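Local coordinates for RND efflux system, outer membrane lipoprotein, NodT family (Burkholderia mallei, PDB 6U94) that probably serves as the outer-membrane exit duct of an RND-type efflux system, at residues Leu72-Ala75 against Thr76-Asp80. Residues are numbered along the deposited sequence; the frame is centred on the assembly and turned at random.
Sequences LRVA and TLDID
T76, the first residue of 76-80, has a double hold on L72: its backbone N donates to L72 O at 2.8 Å (N-H...O 159°), and its OG1 adds a weak bond to the same oxygen at 3.3 Å. The hydroxyl reaches back because OG1 lies beside the backbone N, opposite the carbonyl carbon (chi1 -77°), so L72 O takes two donors from one residue. L77 follows with N to R73 O at 3.1 Å. Its side chain runs alongside that of R73, both pointing the same way, and CD1 meets the guanidinium NH1 obliquely at 3.8 Å; R73 is extended through chi1 and chi2 and then bends at chi3 (62°), the turn that leaves the guanidinium beside L77 CD1. D78 N bonds to V74 O at 2.8 Å and makes a weak second bond to A75 O. The side chains of V74 and D78 cross at a slant, with D78 OD2 3.9 Å from V74 CG1, a van der Waals contact; the strongest polar partner of D78 is R70, in a salt bridge from NH1 to OD2. I79 N closes the series on A75 O at 2.9 Å, while I79 CG1 packs against that oxygen at 3.3 Å. T76 and I79 also touch F138 of helix 132-142 and, through V162 and L166, helix 156-203. Four successive i to i+4 bonds define the first turns of alpha-helix 72-86, packed into the helical bundle of an outer membrane efflux protein.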
ATOM      1  N   LEU A  72      -5.717   2.129 -23.077  1.00 88.00           N
ATOM      2  CA  LEU A  72      -4.785   2.243 -21.960  1.00 88.99           C
ATOM      3  C   LEU A  72      -4.448   3.693 -21.646  1.00 87.22           C
ATOM      4  O   LEU A  72      -4.170   4.026 -20.488  1.00 81.29           O
ATOM      5  CB  LEU A  72      -3.510   1.451 -22.244  1.00 90.09           C
ATOM      6  CG  LEU A  72      -3.674  -0.067 -22.186  1.00 91.01           C
ATOM      7  CD1 LEU A  72      -2.319  -0.741 -22.090  1.00 92.98           C
ATOM      8  CD2 LEU A  72      -4.571  -0.481 -21.026  1.00 86.44           C
ATOM      9  N   ARG A  73      -4.473   4.570 -22.653  1.00 86.56           N
ATOM     10  CA  ARG A  73      -4.231   5.984 -22.385  1.00 88.33           C
ATOM     11  C   ARG A  73      -5.312   6.563 -21.479  1.00 90.20           C
ATOM     12  O   ARG A  73      -5.017   7.340 -20.564  1.00 89.80           O
ATOM     13  CB  ARG A  73      -4.150   6.768 -23.694  1.00 92.12           C
ATOM     14  CG  ARG A  73      -3.634   8.189 -23.525  1.00 93.36           C
ATOM     15  CD  ARG A  73      -3.579   8.936 -24.855  1.00 94.33           C
ATOM     16  NE  ARG A  73      -4.900   9.083 -25.456  1.00100.35           N
ATOM     17  CZ  ARG A  73      -5.818   9.952 -25.041  1.00106.16           C
ATOM     18  NH1 ARG A  73      -5.565  10.755 -24.012  1.00104.63           N
ATOM     19  NH2 ARG A  73      -6.995  10.015 -25.649  1.00110.74           N
ATOM     20  N   VAL A  74      -6.570   6.184 -21.713  1.00 88.92           N
ATOM     21  CA  VAL A  74      -7.656   6.648 -20.855  1.00 85.21           C
ATOM     22  C   VAL A  74      -7.575   5.983 -19.486  1.00 86.27           C
ATOM     23  O   VAL A  74      -7.823   6.623 -18.456  1.00 80.53           O
ATOM     24  CB  VAL A  74      -9.014   6.400 -21.537  1.00 82.23           C
ATOM     25  CG1 VAL A  74     -10.155   6.534 -20.540  1.00 82.41           C
ATOM     26  CG2 VAL A  74      -9.207   7.372 -22.692  1.00 80.03           C
ATOM     27  N   ALA A  75      -7.223   4.694 -19.450  1.00 84.19           N
ATOM     28  CA  ALA A  75      -7.039   4.015 -18.172  1.00 78.59           C
ATOM     29  C   ALA A  75      -5.980   4.716 -17.332  1.00 79.67           C
ATOM     30  O   ALA A  75      -6.146   4.878 -16.117  1.00 80.25           O
ATOM     31  CB  ALA A  75      -6.663   2.552 -18.401  1.00 74.10           C
ATOM     32  N   THR A  76      -4.888   5.148 -17.970  1.00 78.97           N
ATOM     33  CA  THR A  76      -3.875   5.935 -17.273  1.00 80.49           C
ATOM     34  C   THR A  76      -4.465   7.228 -16.718  1.00 83.60           C
ATOM     35  O   THR A  76      -4.143   7.635 -15.594  1.00 80.59           O
ATOM     36  CB  THR A  76      -2.707   6.224 -18.218  1.00 81.86           C
ATOM     37  OG1 THR A  76      -1.890   5.051 -18.339  1.00 78.43           O
ATOM     38  CG2 THR A  76      -1.856   7.384 -17.711  1.00 83.49           C
ATOM     39  N   LEU A  77      -5.348   7.879 -17.483  1.00 82.43           N
ATOM     40  CA  LEU A  77      -5.989   9.099 -17.000  1.00 78.18           C
ATOM     41  C   LEU A  77      -6.974   8.814 -15.870  1.00 78.64           C
ATOM     42  O   LEU A  77      -7.177   9.667 -14.999  1.00 74.16           O
ATOM     43  CB  LEU A  77      -6.704   9.810 -18.150  1.00 76.83           C
ATOM     44  CG  LEU A  77      -5.855  10.444 -19.256  1.00 78.03           C
ATOM     45  CD1 LEU A  77      -6.759  10.927 -20.376  1.00 73.73           C
ATOM     46  CD2 LEU A  77      -5.014  11.592 -18.712  1.00 71.95           C
ATOM     47  N   ASP A  78      -7.600   7.635 -15.873  1.00 78.38           N
ATOM     48  CA  ASP A  78      -8.557   7.300 -14.824  1.00 77.52           C
ATOM     49  C   ASP A  78      -7.851   6.985 -13.510  1.00 77.09           C
ATOM     50  O   ASP A  78      -8.310   7.396 -12.437  1.00 73.46           O
ATOM     51  CB  ASP A  78      -9.426   6.122 -15.261  1.00 80.76           C
ATOM     52  CG  ASP A  78     -10.392   6.489 -16.374  1.00 91.41           C
ATOM     53  OD1 ASP A  78     -10.488   7.688 -16.715  1.00 97.50           O
ATOM     54  OD2 ASP A  78     -11.059   5.578 -16.907  1.00 94.22           O
ATOM     55  N   ILE A  79      -6.739   6.252 -13.578  1.00 77.93           N
ATOM     56  CA  ILE A  79      -5.949   5.976 -12.385  1.00 73.69           C
ATOM     57  C   ILE A  79      -5.419   7.273 -11.793  1.00 76.45           C
ATOM     58  O   ILE A  79      -5.381   7.449 -10.570  1.00 81.28           O
ATOM     59  CB  ILE A  79      -4.812   4.995 -12.725  1.00 73.86           C
ATOM     60  CG1 ILE A  79      -5.389   3.654 -13.179  1.00 77.34           C
ATOM     61  CG2 ILE A  79      -3.885   4.809 -11.536  1.00 72.12           C
ATOM     62  CD1 ILE A  79      -4.395   2.779 -13.913  1.00 75.80           C
ATOM     63  N   ASP A  80      -5.012   8.208 -12.653  1.00 82.61           N
ATOM     64  CA  ASP A  80      -4.533   9.499 -12.173  1.00 87.40           C
ATOM     65  C   ASP A  80      -5.644  10.273 -11.476  1.00 85.93           C
ATOM     66  O   ASP A  80      -5.423  10.871 -10.416  1.00 81.68           O
ATOM     67  CB  ASP A  80      -3.965  10.309 -13.338  1.00 94.69           C
ATOM     68  CG  ASP A  80      -2.601  10.887 -13.036  1.00 99.60           C
ATOM     69  OD1 ASP A  80      -1.591  10.201 -13.309  1.00101.01           O
ATOM     70  OD2 ASP A  80      -2.538  12.026 -12.528  1.00103.70           O
TER